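Local coordinates for OBCA, Oxalate Biosynthetic Component A (Burkholderia glumae, PDB 4NNB), which is an enzyme with a TIM-barrel fold that holds a magnesium ion and an oxaloacetate ion in the same pocket, at residues T209-A221 and R493-E505. Residues are numbered along the deposited sequence; the frame is centred on the assembly and turned at random.
Sequences TEETIRSMRAGAA and RGTWEQVSLVREE
Glu211 OE2 accepts the backbone N-H of Trp496 at 2.7 Å, in the first turn of helix 495-505. The N meets the oxygen nearly along its C-O axis. CG of Glu211 stands anti to the backbone N (chi1 -179°) and the chain bends at chi2, which carries the carboxylate to this helix start. The carboxylate lies almost coplanar with the indole, at the CD1 edge. A water joins Glu211 OE1, Arg493 O and Trp496 NE1, tying the carboxylate to the ring's own N-H. The Arg214 guanidinium lies flat over one face of the indole, planes 21° apart. Its CZ sits 3.8 Å from the centroid of the five-membered ring, a cation-pi contact. Glu497 CB touches the opposite face. Further along, Ala218 CB packs on Val499 CG1 at 4.0 Å and also meets Ser500 OG. Gly219, with positive phi, is the first residue to leave helical angles, in a Schellman motif, beside Arg503 CD. Ser215, Ala220 and Thr495 also touch Ala10 of strand 5-10. The axes of 209-217 and 495-505 run nearly parallel, 11° apart and 8.1 Å at closest approach. This is the side-by-side packing of neighbouring helices on the outside of a TIM barrel.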
ATOM      1  N   THR A 209       3.189  -3.912  14.894  1.00 27.63           N
ATOM      2  CA  THR A 209       3.983  -5.007  15.447  1.00 26.81           C
ATOM      3  C   THR A 209       3.408  -6.361  15.035  1.00 24.14           C
ATOM      4  O   THR A 209       4.138  -7.240  14.575  1.00 24.15           O
ATOM      5  CB  THR A 209       4.058  -4.934  16.991  1.00 31.58           C
ATOM      6  OG1 THR A 209       4.740  -3.737  17.379  1.00 31.83           O
ATOM      7  CG2 THR A 209       4.812  -6.131  17.553  1.00 29.80           C
ATOM      8  N   GLU A 210       2.102  -6.526  15.192  1.00 28.16           N
ATOM      9  CA  GLU A 210       1.475  -7.821  14.915  1.00 29.29           C
ATOM     10  C   GLU A 210       1.604  -8.192  13.440  1.00 29.08           C
ATOM     11  O   GLU A 210       1.933  -9.333  13.111  1.00 28.13           O
ATOM     12  CB  GLU A 210       0.007  -7.824  15.362  1.00 32.06           C
ATOM     13  CG  GLU A 210      -0.740  -9.121  15.052  1.00 33.76           C
ATOM     14  CD  GLU A 210      -0.173 -10.312  15.813  1.00 43.09           C
ATOM     15  OE1 GLU A 210       0.435 -10.099  16.885  1.00 40.41           O
ATOM     16  OE2 GLU A 210      -0.339 -11.462  15.341  1.00 45.44           O
ATOM     17  N   GLU A 211       1.402  -7.219  12.552  1.00 26.62           N
ATOM     18  CA  GLU A 211       1.516  -7.477  11.112  1.00 24.92           C
ATOM     19  C   GLU A 211       2.952  -7.766  10.697  1.00 25.99           C
ATOM     20  O   GLU A 211       3.202  -8.642   9.857  1.00 25.31           O
ATOM     21  CB  GLU A 211       0.922  -6.316  10.288  1.00 25.55           C
ATOM     22  CG  GLU A 211       0.993  -6.530   8.787  1.00 23.32           C
ATOM     23  CD  GLU A 211       0.141  -7.718   8.318  1.00 26.54           C
ATOM     24  OE1 GLU A 211      -1.006  -7.863   8.791  1.00 25.29           O
ATOM     25  OE2 GLU A 211       0.620  -8.498   7.474  1.00 30.19           O
ATOM     26  N   THR A 212       3.901  -7.044  11.295  1.00 25.62           N
ATOM     27  CA  THR A 212       5.321  -7.292  11.048  1.00 22.31           C
ATOM     28  C   THR A 212       5.687  -8.743  11.376  1.00 26.39           C
ATOM     29  O   THR A 212       6.324  -9.440  10.583  1.00 24.30           O
ATOM     30  CB  THR A 212       6.211  -6.333  11.899  1.00 22.41           C
ATOM     31  OG1 THR A 212       5.978  -4.981  11.476  1.00 24.20           O
ATOM     32  CG2 THR A 212       7.681  -6.658  11.733  1.00 23.14           C
ATOM     33  N   ILE A 213       5.298  -9.184  12.561  1.00 25.00           N
ATOM     34  CA  ILE A 213       5.576 -10.553  12.986  1.00 27.36           C
ATOM     35  C   ILE A 213       4.877 -11.594  12.105  1.00 25.38           C
ATOM     36  O   ILE A 213       5.508 -12.561  11.668  1.00 27.07           O
ATOM     37  CB  ILE A 213       5.215 -10.736  14.458  1.00 27.62           C
ATOM     38  CG1 ILE A 213       6.247  -9.995  15.306  1.00 30.00           C
ATOM     39  CG2 ILE A 213       5.216 -12.227  14.832  1.00 32.25           C
ATOM     40  CD1 ILE A 213       5.698  -9.506  16.583  1.00 35.09           C
ATOM     41  N   ARG A 214       3.594 -11.388  11.823  1.00 23.92           N
ATOM     42  CA  ARG A 214       2.894 -12.288  10.907  1.00 29.38           C
ATOM     43  C   ARG A 214       3.531 -12.323   9.526  1.00 28.36           C
ATOM     44  O   ARG A 214       3.656 -13.390   8.932  1.00 24.67           O
ATOM     45  CB  ARG A 214       1.414 -11.917  10.787  1.00 29.18           C
ATOM     46  CG  ARG A 214       0.651 -12.054  12.088  1.00 34.68           C
ATOM     47  CD  ARG A 214      -0.740 -12.555  11.812  1.00 46.82           C
ATOM     48  NE  ARG A 214      -0.711 -13.766  10.997  1.00 45.92           N
ATOM     49  CZ  ARG A 214      -1.776 -14.288  10.402  1.00 44.05           C
ATOM     50  NH1 ARG A 214      -1.656 -15.383   9.670  1.00 49.10           N
ATOM     51  NH2 ARG A 214      -2.959 -13.707  10.533  1.00 49.46           N
ATOM     52  N   SER A 215       3.924 -11.162   9.006  1.00 24.55           N
ATOM     53  CA  SER A 215       4.572 -11.112   7.695  1.00 24.38           C
ATOM     54  C   SER A 215       5.888 -11.884   7.662  1.00 22.32           C
ATOM     55  O   SER A 215       6.178 -12.610   6.696  1.00 25.27           O
ATOM     56  CB  SER A 215       4.793  -9.657   7.251  1.00 25.14           C
ATOM     57  OG  SER A 215       3.559  -9.081   6.863  1.00 25.33           O
ATOM     58  N   MET A 216       6.693 -11.723   8.705  1.00 24.64           N
ATOM     59  CA  MET A 216       7.942 -12.472   8.813  1.00 26.68           C
ATOM     60  C   MET A 216       7.677 -13.978   8.884  1.00 26.74           C
ATOM     61  O   MET A 216       8.386 -14.777   8.271  1.00 30.26           O
ATOM     62  CB  MET A 216       8.703 -12.065  10.066  1.00 29.89           C
ATOM     63  CG  MET A 216       9.504 -10.787   9.941  1.00 35.49           C
ATOM     64  SD  MET A 216      10.331 -10.600  11.513  1.00 42.13           S
ATOM     65  CE  MET A 216      11.451 -11.985  11.465  1.00 26.49           C
ATOM     66  N   ARG A 217       6.641 -14.363   9.617  1.00 27.68           N
ATOM     67  CA  ARG A 217       6.349 -15.785   9.773  1.00 31.82           C
ATOM     68  C   ARG A 217       5.760 -16.400   8.510  1.00 30.96           C
ATOM     69  O   ARG A 217       5.856 -17.602   8.304  1.00 33.50           O
ATOM     70  CB  ARG A 217       5.482 -16.008  11.013  1.00 32.48           C
ATOM     71  CG  ARG A 217       6.279 -15.723  12.266  1.00 27.94           C
ATOM     72  CD  ARG A 217       5.465 -15.752  13.529  1.00 32.45           C
ATOM     73  NE  ARG A 217       6.335 -15.527  14.682  1.00 33.45           N
ATOM     74  CZ  ARG A 217       5.917 -15.392  15.937  1.00 30.27           C
ATOM     75  NH1 ARG A 217       4.629 -15.449  16.225  1.00 33.21           N
ATOM     76  NH2 ARG A 217       6.798 -15.188  16.900  1.00 30.44           N
ATOM     77  N   ALA A 218       5.201 -15.559   7.640  1.00 28.05           N
ATOM     78  CA  ALA A 218       4.686 -16.006   6.356  1.00 26.76           C
ATOM     79  C   ALA A 218       5.808 -16.063   5.326  1.00 28.19           C
ATOM     80  O   ALA A 218       5.602 -16.527   4.203  1.00 27.92           O
ATOM     81  CB  ALA A 218       3.542 -15.083   5.867  1.00 27.42           C
ATOM     82  N   GLY A 219       6.989 -15.573   5.698  1.00 27.75           N
ATOM     83  CA  GLY A 219       8.156 -15.699   4.841  1.00 27.18           C
ATOM     84  C   GLY A 219       8.999 -14.455   4.565  1.00 30.10           C
ATOM     85  O   GLY A 219      10.018 -14.547   3.886  1.00 30.60           O
ATOM     86  N   ALA A 220       8.595 -13.294   5.076  1.00 26.48           N
ATOM     87  CA  ALA A 220       9.325 -12.062   4.770  1.00 27.33           C
ATOM     88  C   ALA A 220      10.603 -11.977   5.602  1.00 25.13           C
ATOM     89  O   ALA A 220      10.568 -12.152   6.820  1.00 27.61           O
ATOM     90  CB  ALA A 220       8.439 -10.821   5.006  1.00 23.69           C
ATOM     91  N   ALA A 221      11.729 -11.704   4.948  1.00 25.56           N
ATOM     92  CA  ALA A 221      13.001 -11.546   5.655  1.00 24.22           C
ATOM     93  C   ALA A 221      13.206 -10.110   6.168  1.00 24.88           C
ATOM     94  O   ALA A 221      13.896  -9.890   7.164  1.00 25.34           O
ATOM     95  CB  ALA A 221      14.158 -11.950   4.745  1.00 29.40           C
ATOM     96  N   ARG A 493      -6.152 -10.018   3.005  1.00 22.05           N
ATOM     97  CA  ARG A 493      -6.447 -10.063   4.433  1.00 26.09           C
ATOM     98  C   ARG A 493      -5.332  -9.401   5.252  1.00 26.33           C
ATOM     99  O   ARG A 493      -5.475  -9.168   6.454  1.00 23.60           O
ATOM    100  CB  ARG A 493      -6.631 -11.508   4.890  1.00 30.51           C
ATOM    101  CG  ARG A 493      -7.816 -12.217   4.248  1.00 31.37           C
ATOM    102  CD  ARG A 493      -8.668 -12.863   5.308  1.00 45.91           C
ATOM    103  NE  ARG A 493      -9.430 -11.857   6.046  1.00 43.33           N
ATOM    104  CZ  ARG A 493      -9.773 -11.978   7.323  1.00 45.11           C
ATOM    105  NH1 ARG A 493      -9.407 -13.053   8.004  1.00 51.94           N
ATOM    106  NH2 ARG A 493     -10.477 -11.024   7.920  1.00 44.30           N
ATOM    107  N   GLY A 494      -4.214  -9.114   4.596  1.00 25.34           N
ATOM    108  CA  GLY A 494      -3.074  -8.527   5.265  1.00 23.44           C
ATOM    109  C   GLY A 494      -1.849  -8.608   4.377  1.00 25.99           C
ATOM    110  O   GLY A 494      -1.855  -9.313   3.360  1.00 22.55           O
ATOM    111  N   THR A 495      -0.808  -7.862   4.736  1.00 22.14           N
ATOM    112  CA  THR A 495       0.467  -7.993   4.048  1.00 22.84           C
ATOM    113  C   THR A 495       0.974  -9.430   4.155  1.00 23.59           C
ATOM    114  O   THR A 495       1.508  -9.973   3.193  1.00 22.01           O
ATOM    115  CB  THR A 495       1.515  -6.985   4.597  1.00 22.35           C
ATOM    116  OG1 THR A 495       1.111  -5.649   4.231  1.00 21.73           O
ATOM    117  CG2 THR A 495       2.880  -7.266   4.019  1.00 20.90           C
ATOM    118  N   TRP A 496       0.783 -10.060   5.310  1.00 23.41           N
ATOM    119  CA  TRP A 496       1.222 -11.450   5.470  1.00 26.33           C
ATOM    120  C   TRP A 496       0.626 -12.364   4.383  1.00 26.72           C
ATOM    121  O   TRP A 496       1.278 -13.305   3.927  1.00 24.82           O
ATOM    122  CB  TRP A 496       0.864 -11.976   6.863  1.00 25.99           C
ATOM    123  CG  TRP A 496      -0.613 -12.081   7.080  1.00 29.86           C
ATOM    124  CD1 TRP A 496      -1.425 -11.154   7.676  1.00 27.54           C
ATOM    125  CD2 TRP A 496      -1.460 -13.176   6.696  1.00 29.37           C
ATOM    126  NE1 TRP A 496      -2.726 -11.606   7.677  1.00 29.93           N
ATOM    127  CE2 TRP A 496      -2.772 -12.843   7.086  1.00 30.41           C
ATOM    128  CE3 TRP A 496      -1.234 -14.399   6.057  1.00 28.89           C
ATOM    129  CZ2 TRP A 496      -3.858 -13.692   6.850  1.00 33.82           C
ATOM    130  CZ3 TRP A 496      -2.316 -15.242   5.824  1.00 35.61           C
ATOM    131  CH2 TRP A 496      -3.606 -14.885   6.221  1.00 34.59           C
ATOM    132  N   GLU A 497      -0.600 -12.081   3.957  1.00 25.40           N
ATOM    133  CA  GLU A 497      -1.220 -12.926   2.937  1.00 27.98           C
ATOM    134  C   GLU A 497      -0.524 -12.740   1.592  1.00 28.18           C
ATOM    135  O   GLU A 497      -0.258 -13.715   0.879  1.00 25.58           O
ATOM    136  CB  GLU A 497      -2.730 -12.677   2.823  1.00 24.19           C
ATOM    137  CG  GLU A 497      -3.386 -13.613   1.808  1.00 27.65           C
ATOM    138  CD  GLU A 497      -4.888 -13.515   1.802  1.00 27.02           C
ATOM    139  OE1 GLU A 497      -5.542 -14.571   1.859  1.00 29.22           O
ATOM    140  OE2 GLU A 497      -5.421 -12.383   1.727  1.00 27.98           O
ATOM    141  N   GLN A 498      -0.202 -11.490   1.262  1.00 24.66           N
ATOM    142  CA  GLN A 498       0.541 -11.190   0.042  1.00 25.33           C
ATOM    143  C   GLN A 498       1.925 -11.817   0.064  1.00 24.40           C
ATOM    144  O   GLN A 498       2.400 -12.311  -0.959  1.00 25.85           O
ATOM    145  CB  GLN A 498       0.607  -9.671  -0.179  1.00 23.38           C
ATOM    146  CG  GLN A 498      -0.800  -9.060  -0.314  1.00 20.78           C
ATOM    147  CD  GLN A 498      -0.818  -7.544  -0.184  1.00 25.86           C
ATOM    148  OE1 GLN A 498      -0.051  -6.961   0.592  1.00 22.70           O
ATOM    149  NE2 GLN A 498      -1.690  -6.899  -0.950  1.00 23.82           N
ATOM    150  N   VAL A 499       2.554 -11.815   1.237  1.00 24.62           N
ATOM    151  CA  VAL A 499       3.836 -12.483   1.428  1.00 24.38           C
ATOM    152  C   VAL A 499       3.737 -14.002   1.162  1.00 28.28           C
ATOM    153  O   VAL A 499       4.577 -14.558   0.448  1.00 26.85           O
ATOM    154  CB  VAL A 499       4.396 -12.222   2.844  1.00 25.17           C
ATOM    155  CG1 VAL A 499       5.643 -13.056   3.097  1.00 24.44           C
ATOM    156  CG2 VAL A 499       4.711 -10.723   3.038  1.00 25.51           C
ATOM    157  N   SER A 500       2.720 -14.655   1.734  1.00 28.23           N
ATOM    158  CA  SER A 500       2.532 -16.107   1.570  1.00 31.40           C
ATOM    159  C   SER A 500       2.372 -16.469   0.112  1.00 28.89           C
ATOM    160  O   SER A 500       2.965 -17.434  -0.358  1.00 31.13           O
ATOM    161  CB  SER A 500       1.301 -16.608   2.341  1.00 32.10           C
ATOM    162  OG  SER A 500       1.417 -16.339   3.720  1.00 41.64           O
ATOM    163  N   LEU A 501       1.568 -15.679  -0.592  1.00 27.61           N
ATOM    164  CA  LEU A 501       1.269 -15.920  -1.995  1.00 29.20           C
ATOM    165  C   LEU A 501       2.465 -15.706  -2.911  1.00 32.47           C
ATOM    166  O   LEU A 501       2.696 -16.499  -3.821  1.00 30.58           O
ATOM    167  CB  LEU A 501       0.088 -15.062  -2.447  1.00 28.98           C
ATOM    168  CG  LEU A 501      -1.270 -15.520  -1.915  1.00 31.37           C
ATOM    169  CD1 LEU A 501      -2.323 -14.444  -2.137  1.00 28.20           C
ATOM    170  CD2 LEU A 501      -1.685 -16.829  -2.591  1.00 34.51           C
ATOM    171  N   VAL A 502       3.236 -14.648  -2.691  1.00 29.19           N
ATOM    172  CA  VAL A 502       4.417 -14.469  -3.524  1.00 25.24           C
ATOM    173  C   VAL A 502       5.465 -15.550  -3.230  1.00 29.96           C
ATOM    174  O   VAL A 502       6.133 -16.028  -4.142  1.00 32.09           O
ATOM    175  CB  VAL A 502       5.028 -13.052  -3.419  1.00 29.63           C
ATOM    176  CG1 VAL A 502       5.808 -12.900  -2.132  1.00 27.71           C
ATOM    177  CG2 VAL A 502       5.947 -12.809  -4.611  1.00 30.73           C
ATOM    178  N   ARG A 503       5.594 -15.937  -1.962  1.00 30.38           N
ATOM    179  CA  ARG A 503       6.489 -17.021  -1.563  1.00 29.99           C
ATOM    180  C   ARG A 503       6.105 -18.297  -2.299  1.00 34.57           C
ATOM    181  O   ARG A 503       6.958 -19.011  -2.831  1.00 32.62           O
ATOM    182  CB  ARG A 503       6.383 -17.245  -0.060  1.00 30.68           C
ATOM    183  CG  ARG A 503       7.258 -18.377   0.488  1.00 40.31           C
ATOM    184  CD  ARG A 503       7.023 -18.526   1.982  1.00 37.51           C
ATOM    185  NE  ARG A 503       7.747 -19.640   2.586  1.00 46.24           N
ATOM    186  CZ  ARG A 503       7.266 -20.876   2.679  1.00 47.93           C
ATOM    187  NH1 ARG A 503       6.063 -21.160   2.189  1.00 44.03           N
ATOM    188  NH2 ARG A 503       7.986 -21.828   3.258  1.00 47.73           N
ATOM    189  N   GLU A 504       4.805 -18.559  -2.338  1.00 32.89           N
ATOM    190  CA  GLU A 504       4.259 -19.730  -3.014  1.00 35.63           C
ATOM    191  C   GLU A 504       4.613 -19.733  -4.504  1.00 37.19           C
ATOM    192  O   GLU A 504       5.135 -20.724  -5.024  1.00 34.21           O
ATOM    193  CB  GLU A 504       2.741 -19.763  -2.795  1.00 35.49           C
ATOM    194  CG  GLU A 504       1.982 -20.883  -3.483  1.00 45.20           C
ATOM    195  CD  GLU A 504       0.499 -20.840  -3.140  1.00 51.40           C
ATOM    196  OE1 GLU A 504       0.059 -21.679  -2.323  1.00 59.49           O
ATOM    197  OE2 GLU A 504      -0.221 -19.963  -3.675  1.00 48.93           O
ATOM    198  N   GLU A 505       4.342 -18.624  -5.184  1.00 34.08           N
ATOM    199  CA  GLU A 505       4.662 -18.503  -6.604  1.00 36.06           C
ATOM    200  C   GLU A 505       6.166 -18.654  -6.876  1.00 41.86           C
ATOM    201  O   GLU A 505       6.564 -19.259  -7.880  1.00 39.56           O
ATOM    202  CB  GLU A 505       4.127 -17.180  -7.172  1.00 37.59           C
ATOM    203  CG  GLU A 505       4.435 -16.984  -8.651  1.00 45.42           C
ATOM    204  CD  GLU A 505       3.667 -15.837  -9.287  1.00 50.65           C
ATOM    205  OE1 GLU A 505       3.124 -14.980  -8.553  1.00 52.92           O
ATOM    206  OE2 GLU A 505       3.602 -15.799 -10.536  1.00 58.99           O
TER
HETATM  207  O   HOH W   1      -2.294  -5.981   7.229  1.00 23.75           O
HETATM  208  O   HOH W   2      -3.981  -8.847   8.848  1.00 36.20           O
HETATM  209  O   HOH W   3       3.849 -18.607   3.984  1.00 33.13           O